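Local structure of probable glutathione S-transferase (3H1N) at residues L39-G44 and L92-E97; Q86-L91 and L114-A119; R108-Q113 and W174-G179; L186-V191 and M214-R219. The protein probably transfers glutathione to electrophilic substrates, as glutathione S-transferases do, and is found in a two-chain assembly. All coordinates share one frame; numbering follows the deposited sequence.

Interaction 1: residues L39-G44 and L92-E97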
loop_
_atom_site.group_PDB
_atom_site.type_symbol
_atom_site.label_atom_id
_atom_site.label_comp_id
_atom_site.label_asym_id
_atom_site.label_seq_id
_atom_site.Cartn_x
_atom_site.Cartn_y
_atom_site.Cartn_z
ATOM N N LEU B 39 4.705 13.742 -10.868
ATOM C CA LEU B 39 6.141 13.680 -11.187
ATOM C C LEU B 39 6.446 12.696 -12.322
ATOM O O LEU B 39 7.195 13.003 -13.231
ATOM C CB LEU B 39 6.981 13.341 -9.942
ATOM C CG LEU B 39 7.166 14.471 -8.924
ATOM C CD1 LEU B 39 7.675 13.912 -7.609
ATOM C CD2 LEU B 39 8.108 15.557 -9.452
ATOM N N ALA B 40 5.850 11.511 -12.266
ATOM C CA ALA B 40 6.066 10.511 -13.306
ATOM C C ALA B 40 5.549 10.944 -14.678
ATOM O O ALA B 40 6.218 10.718 -15.691
ATOM C CB ALA B 40 5.436 9.181 -12.887
ATOM N N LEU B 41 4.358 11.550 -14.717
ATOM C CA LEU B 41 3.749 11.981 -15.981
ATOM C C LEU B 41 4.571 13.112 -16.563
ATOM O O LEU B 41 4.816 13.160 -17.775
ATOM C CB LEU B 41 2.307 12.461 -15.780
ATOM C CG LEU B 41 1.279 11.424 -15.319
ATOM C CD1 LEU B 41 0.009 12.134 -14.810
ATOM C CD2 LEU B 41 0.979 10.439 -16.463
ATOM N N GLU B 42 5.006 14.011 -15.684
ATOM C CA GLU B 42 5.821 15.159 -16.112
ATOM C C GLU B 42 7.194 14.729 -16.649
ATOM O O GLU B 42 7.593 15.123 -17.757
ATOM C CB GLU B 42 5.963 16.166 -14.962
ATOM C CG GLU B 42 4.661 16.919 -14.586
ATOM C CD GLU B 42 4.369 18.152 -15.450
ATOM O OE1 GLU B 42 3.261 18.723 -15.329
ATOM O OE2 GLU B 42 5.227 18.553 -16.247
ATOM N N ALA B 43 7.919 13.933 -15.868
ATOM C CA ALA B 43 9.261 13.478 -16.251
ATOM C C ALA B 43 9.225 12.521 -17.447
ATOM O O ALA B 43 10.092 12.581 -18.315
ATOM C CB ALA B 43 9.984 12.848 -15.065
ATOM N N GLY B 44 8.197 11.680 -17.509
ATOM C CA GLY B 44 8.008 10.776 -18.643
ATOM C C GLY B 44 7.419 11.430 -19.888
ATOM O O GLY B 44 7.286 10.778 -20.919
ATOM N N LEU B 92 2.270 1.678 -11.338
ATOM C CA LEU B 92 2.456 0.357 -11.953
ATOM C C LEU B 92 2.042 0.324 -13.450
ATOM O O LEU B 92 2.741 -0.265 -14.290
ATOM C CB LEU B 92 1.671 -0.718 -11.178
ATOM C CG LEU B 92 1.852 -2.170 -11.635
ATOM C CD1 LEU B 92 3.233 -2.700 -11.268
ATOM C CD2 LEU B 92 0.729 -3.080 -11.060
ATOM N N PHE B 93 0.898 0.929 -13.764
ATOM C CA PHE B 93 0.435 1.019 -15.144
ATOM C C PHE B 93 1.412 1.837 -15.987
ATOM O O PHE B 93 1.792 1.418 -17.083
ATOM C CB PHE B 93 -0.994 1.599 -15.235
ATOM C CG PHE B 93 -1.372 2.029 -16.623
ATOM C CD1 PHE B 93 -1.593 1.076 -17.625
ATOM C CD2 PHE B 93 -1.450 3.381 -16.945
ATOM C CE1 PHE B 93 -1.918 1.468 -18.931
ATOM C CE2 PHE B 93 -1.766 3.797 -18.264
ATOM C CZ PHE B 93 -2.005 2.838 -19.248
ATOM N N LEU B 94 1.821 2.993 -15.468
ATOM C CA LEU B 94 2.740 3.864 -16.212
ATOM C C LEU B 94 4.090 3.206 -16.436
ATOM O O LEU B 94 4.719 3.395 -17.490
ATOM C CB LEU B 94 2.915 5.211 -15.504
ATOM C CG LEU B 94 1.607 5.979 -15.284
ATOM C CD1 LEU B 94 1.842 7.295 -14.539
ATOM C CD2 LEU B 94 0.876 6.223 -16.622
ATOM N N GLY B 95 4.527 2.438 -15.441
ATOM C CA GLY B 95 5.773 1.684 -15.541
ATOM C C GLY B 95 5.751 0.633 -16.641
ATOM O O GLY B 95 6.742 0.453 -17.356
ATOM N N VAL B 96 4.627 -0.065 -16.772
ATOM C CA VAL B 96 4.510 -1.134 -17.752
ATOM C C VAL B 96 4.270 -0.571 -19.143
ATOM O O VAL B 96 4.877 -1.026 -20.108
ATOM C CB VAL B 96 3.410 -2.168 -17.370
ATOM C CG1 VAL B 96 3.096 -3.090 -18.539
ATOM C CG2 VAL B 96 3.863 -2.985 -16.182
ATOM N N GLU B 97 3.406 0.433 -19.249
ATOM C CA GLU B 97 2.962 0.888 -20.564
ATOM C C GLU B 97 3.847 1.978 -21.168
ATOM O O GLU B 97 3.979 2.039 -22.393
ATOM C CB GLU B 97 1.481 1.283 -20.523
ATOM C CG GLU B 97 0.842 1.789 -21.821
ATOM C CD GLU B 97 1.083 0.937 -23.074
ATOM O OE1 GLU B 97 1.305 -0.310 -23.012
ATOM O OE2 GLU B 97 1.018 1.549 -24.165
#
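L94 reaches helix 34-43 with a single methyl. Its CD1 lies 3.8 Å from L41 CD2, and the same CD1 is 4.4 Å from A40 CB, a looser touch. The L94 side chain stands with CG anti to the carbonyl carbon (chi1 -58°), carrying that methyl toward helix 34-43, where it meets the L41 side chain at about a right angle. A40, whose side chain is a single methyl, adds little bulk; the CA atoms of A40 and L94 are 8.0 Å apart. These two helices belong to the thioredoxin-like N-terminal domain of glutathione S-transferases, in which the helix after the first strand and the one after the last lie side by side against the four-stranded mixed sheet. F93, on the same helix as L94, turns to that sheet and packs on M82 and I84. Away from this small apolar patch, which buries about 100 Å² in all, the character changes. E42 looks outward and is held by R234 and Y48. On helix 87-97, E97 is exposed and forms a salt bridge with R105 of the second subunit. L92 and V96 face the dimer interface, packing on N112 and R105 of the second subunit.

Interaction 2: residues Q86-L91 and L114-A119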
loop_
_atom_site.group_PDB
_atom_site.type_symbol
_atom_site.label_atom_id
_atom_site.label_comp_id
_atom_site.label_asym_id
_atom_site.label_seq_id
_atom_site.Cartn_x
_atom_site.Cartn_y
_atom_site.Cartn_z
ATOM N N GLN B 86 -5.457 4.199 -6.480
ATOM C CA GLN B 86 -4.285 3.827 -5.664
ATOM C C GLN B 86 -2.986 4.286 -6.343
ATOM O O GLN B 86 -2.662 3.857 -7.466
ATOM C CB GLN B 86 -4.256 2.331 -5.300
ATOM C CG GLN B 86 -5.355 1.870 -4.299
ATOM C CD GLN B 86 -4.979 2.172 -2.838
ATOM O OE1 GLN B 86 -3.909 2.697 -2.568
ATOM N NE2 GLN B 86 -5.856 1.825 -1.904
ATOM N N THR B 87 -2.262 5.174 -5.661
ATOM C CA THR B 87 -1.052 5.783 -6.206
ATOM C C THR B 87 -0.082 4.753 -6.793
ATOM O O THR B 87 0.361 4.913 -7.932
ATOM C CB THR B 87 -0.331 6.679 -5.160
ATOM O OG1 THR B 87 -1.257 7.652 -4.663
ATOM C CG2 THR B 87 0.875 7.395 -5.787
ATOM N N ALA B 88 0.228 3.707 -6.029
ATOM C CA ALA B 88 1.140 2.644 -6.483
ATOM C C ALA B 88 0.622 1.891 -7.725
ATOM O O ALA B 88 1.416 1.455 -8.572
ATOM C CB ALA B 88 1.411 1.657 -5.342
ATOM N N ASN B 89 -0.698 1.708 -7.791
ATOM C CA ASN B 89 -1.377 1.043 -8.920
ATOM C C ASN B 89 -1.329 1.916 -10.187
ATOM O O ASN B 89 -0.997 1.425 -11.264
ATOM C CB ASN B 89 -2.822 0.732 -8.526
ATOM C CG ASN B 89 -3.512 -0.267 -9.462
ATOM O OD1 ASN B 89 -2.934 -1.263 -9.898
ATOM N ND2 ASN B 89 -4.772 0.001 -9.750
ATOM N N ILE B 90 -1.640 3.203 -10.053
ATOM C CA ILE B 90 -1.512 4.144 -11.172
ATOM C C ILE B 90 -0.091 4.058 -11.725
ATOM O O ILE B 90 0.102 3.890 -12.928
ATOM C CB ILE B 90 -1.898 5.591 -10.770
ATOM C CG1 ILE B 90 -3.391 5.649 -10.374
ATOM C CG2 ILE B 90 -1.584 6.579 -11.905
ATOM C CD1 ILE B 90 -3.765 6.915 -9.592
ATOM N N LEU B 91 0.897 4.097 -10.833
ATOM C CA LEU B 91 2.301 4.124 -11.260
ATOM C C LEU B 91 2.730 2.805 -11.896
ATOM O O LEU B 91 3.452 2.822 -12.886
ATOM C CB LEU B 91 3.223 4.505 -10.098
ATOM C CG LEU B 91 3.171 5.961 -9.621
ATOM C CD1 LEU B 91 3.870 6.134 -8.259
ATOM C CD2 LEU B 91 3.773 6.890 -10.674
ATOM N N LEU B 114 9.211 -1.309 -3.860
ATOM C CA LEU B 114 9.851 -0.062 -3.450
ATOM C C LEU B 114 8.814 1.057 -3.339
ATOM O O LEU B 114 8.790 1.796 -2.347
ATOM C CB LEU B 114 10.950 0.333 -4.428
ATOM C CG LEU B 114 12.296 -0.407 -4.331
ATOM C CD1 LEU B 114 13.163 -0.108 -5.564
ATOM C CD2 LEU B 114 13.051 -0.059 -3.019
ATOM N N GLN B 115 7.954 1.174 -4.354
ATOM C CA GLN B 115 6.877 2.172 -4.328
ATOM C C GLN B 115 5.916 1.980 -3.154
ATOM O O GLN B 115 5.511 2.955 -2.519
ATOM C CB GLN B 115 6.103 2.228 -5.664
ATOM C CG GLN B 115 5.026 3.346 -5.724
ATOM C CD GLN B 115 5.616 4.759 -5.704
ATOM O OE1 GLN B 115 5.081 5.660 -5.029
ATOM N NE2 GLN B 115 6.693 4.968 -6.444
ATOM N N LEU B 116 5.561 0.734 -2.853
ATOM C CA LEU B 116 4.670 0.475 -1.729
ATOM C C LEU B 116 5.329 0.835 -0.402
ATOM O O LEU B 116 4.639 1.228 0.554
ATOM C CB LEU B 116 4.196 -0.997 -1.723
ATOM C CG LEU B 116 3.272 -1.361 -2.882
ATOM C CD1 LEU B 116 3.047 -2.902 -2.987
ATOM C CD2 LEU B 116 1.935 -0.634 -2.740
ATOM N N THR B 117 6.658 0.705 -0.356
ATOM C CA THR B 117 7.434 0.988 0.856
ATOM C C THR B 117 7.525 2.490 1.019
ATOM O O THR B 117 7.408 3.029 2.134
ATOM C CB THR B 117 8.834 0.307 0.800
ATOM O OG1 THR B 117 8.650 -1.110 0.668
ATOM C CG2 THR B 117 9.652 0.583 2.073
ATOM N N ILE B 118 7.699 3.175 -0.108
ATOM C CA ILE B 118 7.638 4.633 -0.106
ATOM C C ILE B 118 6.268 5.127 0.363
ATOM O O ILE B 118 6.180 6.085 1.135
ATOM C CB ILE B 118 8.035 5.224 -1.463
ATOM C CG1 ILE B 118 9.501 4.880 -1.753
ATOM C CG2 ILE B 118 7.807 6.762 -1.477
ATOM C CD1 ILE B 118 9.965 5.176 -3.212
ATOM N N ALA B 119 5.212 4.449 -0.091
ATOM C CA ALA B 119 3.848 4.783 0.297
ATOM C C ALA B 119 3.639 4.542 1.810
ATOM O O ALA B 119 2.934 5.321 2.445
ATOM C CB ALA B 119 2.836 3.952 -0.516
#
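The seam between the thioredoxin-like domain and the all-helical domain of the glutathione S-transferase fold is formed here by A88 and L91 of helix 87-97 against Q115 and L116 of helix 105-127. The short segments run nearly antiparallel, at 152°, with their axes 9.8 Å apart. The CB of A88 fits between two neighbours on the opposing helix, 3.5 Å from L116 CD2 and 4.0 Å from Q115 CG. One turn further on, L91 sets its CD1 methyl over the flat face of the Q115 amide, 3.4 Å from Q115 CD and almost as near to Q115 OE1 and NE2. Q115 offers that face because its CG is anti to the backbone N (chi1 -175°) and the chain then bends at chi2, folding the amide back across the leucine. A hydrogen bond from Q115 NE2 to S187 OG fixes the rotation of the amide and draws helix 183-198 into the seam. Q86, at the N-cap, and T87, the first helical residue, correspond to the Gln-Ser/Thr pair that in many relatives meets the glutamyl end of glutathione; whether they do so here is not established. The neighbouring faces serve the dimer: N89 bonds to N112 and to the L109 carbonyl of the second subunit, and Q86 to D120 of the second subunit.

Interaction 3: residues R108-Q113 and W174-G179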
loop_
_atom_site.group_PDB
_atom_site.type_symbol
_atom_site.label_atom_id
_atom_site.label_comp_id
_atom_site.label_asym_id
_atom_site.label_seq_id
_atom_site.Cartn_x
_atom_site.Cartn_y
_atom_site.Cartn_z
ATOM N N ARG B 108 10.087 -5.193 -12.365
ATOM C CA ARG B 108 8.773 -4.573 -12.153
ATOM C C ARG B 108 8.274 -4.812 -10.746
ATOM O O ARG B 108 7.775 -3.891 -10.107
ATOM C CB ARG B 108 7.757 -5.118 -13.176
ATOM C CG ARG B 108 7.847 -4.415 -14.511
ATOM C CD ARG B 108 7.372 -5.264 -15.664
ATOM N NE ARG B 108 7.529 -4.519 -16.913
ATOM C CZ ARG B 108 6.871 -4.769 -18.042
ATOM N NH1 ARG B 108 5.982 -5.761 -18.102
ATOM N NH2 ARG B 108 7.099 -4.015 -19.114
ATOM N N LEU B 109 8.398 -6.061 -10.278
ATOM C CA LEU B 109 8.020 -6.417 -8.914
ATOM C C LEU B 109 8.858 -5.662 -7.880
ATOM O O LEU B 109 8.335 -5.256 -6.839
ATOM C CB LEU B 109 8.130 -7.924 -8.697
ATOM C CG LEU B 109 7.126 -8.768 -9.492
ATOM C CD1 LEU B 109 7.479 -10.246 -9.464
ATOM C CD2 LEU B 109 5.693 -8.519 -9.006
ATOM N N TRP B 110 10.151 -5.491 -8.173
ATOM C CA TRP B 110 11.070 -4.753 -7.301
ATOM C C TRP B 110 10.666 -3.287 -7.202
ATOM O O TRP B 110 10.576 -2.740 -6.100
ATOM C CB TRP B 110 12.524 -4.920 -7.783
ATOM C CG TRP B 110 13.597 -4.082 -7.106
ATOM C CD1 TRP B 110 14.513 -3.271 -7.735
ATOM C CD2 TRP B 110 13.880 -3.989 -5.699
ATOM N NE1 TRP B 110 15.348 -2.682 -6.802
ATOM C CE2 TRP B 110 14.984 -3.109 -5.550
ATOM C CE3 TRP B 110 13.307 -4.563 -4.548
ATOM C CZ2 TRP B 110 15.521 -2.780 -4.292
ATOM C CZ3 TRP B 110 13.844 -4.246 -3.297
ATOM C CH2 TRP B 110 14.940 -3.356 -3.179
ATOM N N VAL B 111 10.404 -2.658 -8.346
ATOM C CA VAL B 111 9.939 -1.276 -8.357
ATOM C C VAL B 111 8.596 -1.117 -7.620
ATOM O O VAL B 111 8.407 -0.149 -6.875
ATOM C CB VAL B 111 9.927 -0.674 -9.800
ATOM C CG1 VAL B 111 9.256 0.709 -9.834
ATOM C CG2 VAL B 111 11.356 -0.548 -10.300
ATOM N N ASN B 112 7.685 -2.064 -7.832
ATOM C CA ASN B 112 6.383 -2.033 -7.176
ATOM C C ASN B 112 6.523 -2.103 -5.645
ATOM O O ASN B 112 5.907 -1.298 -4.934
ATOM C CB ASN B 112 5.468 -3.160 -7.696
ATOM C CG ASN B 112 4.026 -3.024 -7.207
ATOM O OD1 ASN B 112 3.445 -1.942 -7.252
ATOM N ND2 ASN B 112 3.435 -4.142 -6.757
ATOM N N GLN B 113 7.366 -3.002 -5.141
ATOM C CA GLN B 113 7.532 -3.066 -3.693
ATOM C C GLN B 113 8.246 -1.849 -3.123
ATOM O O GLN B 113 7.911 -1.403 -2.034
ATOM C CB GLN B 113 8.153 -4.376 -3.204
ATOM C CG GLN B 113 9.633 -4.555 -3.406
ATOM C CD GLN B 113 10.116 -5.860 -2.782
ATOM O OE1 GLN B 113 9.727 -6.933 -3.213
ATOM N NE2 GLN B 113 10.955 -5.763 -1.758
ATOM N N TRP B 174 20.925 4.379 -9.394
ATOM C CA TRP B 174 19.464 4.317 -9.311
ATOM C C TRP B 174 19.001 3.117 -8.467
ATOM O O TRP B 174 19.808 2.293 -8.027
ATOM C CB TRP B 174 18.823 4.232 -10.703
ATOM C CG TRP B 174 19.103 5.381 -11.637
ATOM C CD1 TRP B 174 19.825 5.336 -12.795
ATOM C CD2 TRP B 174 18.656 6.740 -11.495
ATOM N NE1 TRP B 174 19.859 6.585 -13.388
ATOM C CE2 TRP B 174 19.155 7.463 -12.606
ATOM C CE3 TRP B 174 17.892 7.418 -10.533
ATOM C CZ2 TRP B 174 18.903 8.829 -12.786
ATOM C CZ3 TRP B 174 17.648 8.785 -10.709
ATOM C CH2 TRP B 174 18.156 9.473 -11.828
ATOM N N LEU B 175 17.692 3.022 -8.263
ATOM C CA LEU B 175 17.107 1.938 -7.481
ATOM C C LEU B 175 17.091 0.599 -8.222
ATOM O O LEU B 175 16.973 -0.466 -7.597
ATOM C CB LEU B 175 15.686 2.310 -7.044
ATOM C CG LEU B 175 15.570 3.334 -5.902
ATOM C CD1 LEU B 175 14.125 3.868 -5.821
ATOM C CD2 LEU B 175 15.997 2.744 -4.567
ATOM N N THR B 176 17.180 0.654 -9.549
ATOM C CA THR B 176 17.096 -0.555 -10.387
ATOM C C THR B 176 18.336 -0.728 -11.258
ATOM O O THR B 176 19.207 0.150 -11.310
ATOM C CB THR B 176 15.837 -0.540 -11.302
ATOM O OG1 THR B 176 16.054 0.338 -12.416
ATOM C CG2 THR B 176 14.624 -0.075 -10.524
ATOM N N ASP B 177 18.410 -1.858 -11.956
ATOM C CA ASP B 177 19.543 -2.136 -12.841
ATOM C C ASP B 177 19.198 -1.813 -14.297
ATOM O O ASP B 177 19.972 -2.116 -15.204
ATOM C CB ASP B 177 19.993 -3.599 -12.686
ATOM C CG ASP B 177 20.201 -3.997 -11.224
ATOM O OD1 ASP B 177 21.179 -3.522 -10.595
ATOM O OD2 ASP B 177 19.374 -4.782 -10.698
HETATM N N MSE B 178 18.045 -1.172 -14.499
HETATM C CA MSE B 178 17.504 -0.896 -15.839
HETATM C C MSE B 178 18.342 0.075 -16.681
HETATM O O MSE B 178 18.240 0.069 -17.912
HETATM C CB MSE B 178 16.019 -0.460 -15.771
HETATM C CG MSE B 178 15.761 0.987 -15.361
HETATM SE SE MSE B 178 13.853 1.493 -15.296
HETATM C CE MSE B 178 13.549 1.258 -17.201
ATOM N N GLY B 179 19.170 0.886 -16.027
ATOM C CA GLY B 179 20.036 1.830 -16.721
ATOM C C GLY B 179 19.507 3.249 -16.842
ATOM O O GLY B 179 20.057 4.052 -17.601
#
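A chi1 of 172° carries the W110 indole away from its own backbone N and out from helix 105-127 until NE1 meets the carbonyl of L175. T176 has its OG1 between backbone N and carbonyl carbon (chi1 77°), which directs CG2 to the helix and turns the hydroxyl onward to the next residues of the loop. The W110 NE1 to L175 O hydrogen bond is 2.9 Å long and fairly straight, 159° at the hydrogen. The oxygen lies close to the indole plane, at the ring edge, whereas the donor is tilted out of the carbonyl plane. Beside it, V111 CG2 and T176 CG2 press together at 3.3 Å, tighter than a usual methyl contact. T176 OG1 accepts from M178 N at 3.3 Å, an ST turn that gives the loop its bend just past the contact; M178 is a selenomethionine. Y163 and A167 of helix 142-167 also pack on W110, and T69 of the second subunit touches it. L175 is held at its backbone N too, by D185 OD1. That aspartate closes a Ser-x-x-Asp sequence beginning at S182, a hallmark of the glutathione S-transferase C-terminal domain, where it holds the loop leading into the central helix.

Interaction 4: residues L186-V191 and M214-R219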
loop_
_atom_site.group_PDB
_atom_site.type_symbol
_atom_site.label_atom_id
_atom_site.label_comp_id
_atom_site.label_asym_id
_atom_site.label_seq_id
_atom_site.Cartn_x
_atom_site.Cartn_y
_atom_site.Cartn_z
ATOM N N LEU B 186 11.767 8.623 -8.677
ATOM C CA LEU B 186 11.103 9.933 -8.549
ATOM C C LEU B 186 10.347 10.047 -7.229
ATOM O O LEU B 186 10.396 11.074 -6.553
ATOM C CB LEU B 186 10.144 10.186 -9.712
ATOM C CG LEU B 186 10.680 10.070 -11.134
ATOM C CD1 LEU B 186 9.568 10.463 -12.103
ATOM C CD2 LEU B 186 11.939 10.944 -11.356
ATOM N N SER B 187 9.662 8.977 -6.862
ATOM C CA SER B 187 8.931 8.930 -5.605
ATOM C C SER B 187 9.877 9.072 -4.413
ATOM O O SER B 187 9.538 9.722 -3.414
ATOM C CB SER B 187 8.157 7.613 -5.522
ATOM O OG SER B 187 7.157 7.572 -6.540
ATOM N N LEU B 188 11.062 8.473 -4.522
ATOM C CA LEU B 188 12.024 8.482 -3.421
ATOM C C LEU B 188 12.547 9.901 -3.233
ATOM O O LEU B 188 12.656 10.407 -2.095
ATOM C CB LEU B 188 13.169 7.481 -3.666
ATOM C CG LEU B 188 14.237 7.315 -2.552
ATOM C CD1 LEU B 188 13.610 6.998 -1.172
ATOM C CD2 LEU B 188 15.268 6.253 -2.931
ATOM N N TYR B 189 12.833 10.560 -4.349
ATOM C CA TYR B 189 13.202 11.971 -4.303
ATOM C C TYR B 189 12.103 12.770 -3.585
ATOM O O TYR B 189 12.395 13.601 -2.707
ATOM C CB TYR B 189 13.479 12.530 -5.721
ATOM C CG TYR B 189 13.084 13.984 -5.885
ATOM C CD1 TYR B 189 13.991 15.019 -5.633
ATOM C CD2 TYR B 189 11.794 14.324 -6.294
ATOM C CE1 TYR B 189 13.606 16.336 -5.759
ATOM C CE2 TYR B 189 11.405 15.627 -6.408
ATOM C CZ TYR B 189 12.302 16.624 -6.151
ATOM O OH TYR B 189 11.887 17.920 -6.284
ATOM N N HIS B 190 10.841 12.500 -3.934
ATOM C CA HIS B 190 9.754 13.296 -3.382
ATOM C C HIS B 190 9.544 13.080 -1.883
ATOM O O HIS B 190 9.314 14.045 -1.147
ATOM C CB HIS B 190 8.427 13.122 -4.143
ATOM C CG HIS B 190 7.344 14.031 -3.639
ATOM N ND1 HIS B 190 7.393 15.399 -3.798
ATOM C CD2 HIS B 190 6.221 13.775 -2.926
ATOM C CE1 HIS B 190 6.331 15.946 -3.232
ATOM N NE2 HIS B 190 5.599 14.978 -2.700
ATOM N N VAL B 191 9.612 11.832 -1.430
ATOM C CA VAL B 191 9.464 11.562 -0.002
ATOM C C VAL B 191 10.608 12.226 0.815
ATOM O O VAL B 191 10.383 12.730 1.931
ATOM C CB VAL B 191 9.244 10.037 0.293
ATOM C CG1 VAL B 191 10.561 9.228 0.205
ATOM C CG2 VAL B 191 8.574 9.862 1.643
HETATM N N MSE B 214 20.958 10.574 -0.599
HETATM C CA MSE B 214 21.040 12.007 -0.849
HETATM C C MSE B 214 21.583 12.308 -2.251
HETATM O O MSE B 214 21.179 13.290 -2.888
HETATM C CB MSE B 214 21.830 12.708 0.264
HETATM C CG MSE B 214 21.202 12.496 1.669
HETATM SE SE MSE B 214 19.238 12.746 1.791
HETATM C CE MSE B 214 19.261 14.658 1.439
ATOM N N ALA B 215 22.482 11.454 -2.736
ATOM C CA ALA B 215 22.919 11.529 -4.125
ATOM C C ALA B 215 21.744 11.303 -5.077
ATOM O O ALA B 215 21.598 12.031 -6.057
ATOM C CB ALA B 215 24.042 10.536 -4.405
ATOM N N LEU B 216 20.911 10.306 -4.782
ATOM C CA LEU B 216 19.735 10.028 -5.606
ATOM C C LEU B 216 18.796 11.226 -5.625
ATOM O O LEU B 216 18.339 11.648 -6.691
ATOM C CB LEU B 216 18.997 8.782 -5.122
ATOM C CG LEU B 216 17.791 8.539 -6.047
ATOM C CD1 LEU B 216 17.849 7.210 -6.733
ATOM C CD2 LEU B 216 16.453 8.787 -5.363
ATOM N N HIS B 217 18.537 11.777 -4.439
ATOM C CA HIS B 217 17.665 12.929 -4.280
ATOM C C HIS B 217 18.137 14.099 -5.150
ATOM O O HIS B 217 17.338 14.698 -5.887
ATOM C CB HIS B 217 17.594 13.329 -2.799
ATOM C CG HIS B 217 16.894 14.625 -2.557
ATOM N ND1 HIS B 217 17.573 15.806 -2.340
ATOM C CD2 HIS B 217 15.579 14.938 -2.538
ATOM C CE1 HIS B 217 16.703 16.786 -2.174
ATOM N NE2 HIS B 217 15.486 16.285 -2.294
ATOM N N ALA B 218 19.433 14.392 -5.077
ATOM C CA ALA B 218 20.029 15.479 -5.850
ATOM C C ALA B 218 19.985 15.195 -7.353
ATOM O O ALA B 218 19.816 16.110 -8.151
ATOM C CB ALA B 218 21.451 15.738 -5.401
ATOM N N ARG B 219 20.147 13.927 -7.723
ATOM C CA ARG B 219 20.180 13.524 -9.121
ATOM C C ARG B 219 18.813 13.776 -9.775
ATOM O O ARG B 219 18.728 14.343 -10.865
ATOM C CB ARG B 219 20.580 12.046 -9.224
ATOM C CG ARG B 219 21.058 11.628 -10.601
ATOM C CD ARG B 219 21.502 10.158 -10.666
ATOM N NE ARG B 219 21.955 9.837 -12.024
ATOM C CZ ARG B 219 22.294 8.623 -12.452
ATOM N NH1 ARG B 219 22.224 7.580 -11.632
ATOM N NH2 ARG B 219 22.676 8.446 -13.714
#
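The rings of Y189 and H217 lie nearly parallel, their planes at 19°, but are slid so far apart that the faces barely overlap, with centroids at 5.2 Å. They meet at their rims, H217 CD2 lying obliquely above and outside Y189 CD1 at 3.5 Å, while each ring edge faces a carbonyl oxygen of the other residue: Y189 CD1 to H217 O is 3.4 Å and H217 CD2 to Y189 O is 3.5 Å. Both oxygens sit near the plane of the ring they approach, a reciprocal approach consistent with weak C-H to carbonyl attraction. H217 is placed by its CG standing anti to the backbone N (chi1 171°), and its NE2 is hydrogen-bonded to OE2 of E193, one turn beyond Y189 on helix 183-198, which fixes the turn of the imidazole. Next to the rings the contact is apolar. L216 CD2 meets L188 CD2 at 3.7 Å, the two leucines crossing at about a right angle, and L216 packs further on L168. The short segments cross steeply, at -103°, and Y189 and H217 come within 4.6 Å at their CA atoms. Such steep packing of one helix over helix 183-198 belongs to the helical bundle of the glutathione S-transferase C-terminal domain, whose centre that helix occupies.

From the N terminus, interaction 1 closes a loop of 47 residues that passes through most of the sheet and returns to helix 34-43. Interaction 2 opens within that span and ends beyond it, so the two cross; they also touch, A40 CB packing on L91 CD2. Interaction 2 is crossed in turn by interaction 3, which runs from helix 105-127 to the loop before helix 183-198. Interaction 4 follows in series. None is nested in another. Interaction 1 thus belongs to the thioredoxin-like domain, interaction 2 joins the two domains, and interactions 3 and 4 tie parts of the helical one together, with L175 meeting L188 between them. Q115 NE2 reaches S187 OG, linking interactions 2 and 4.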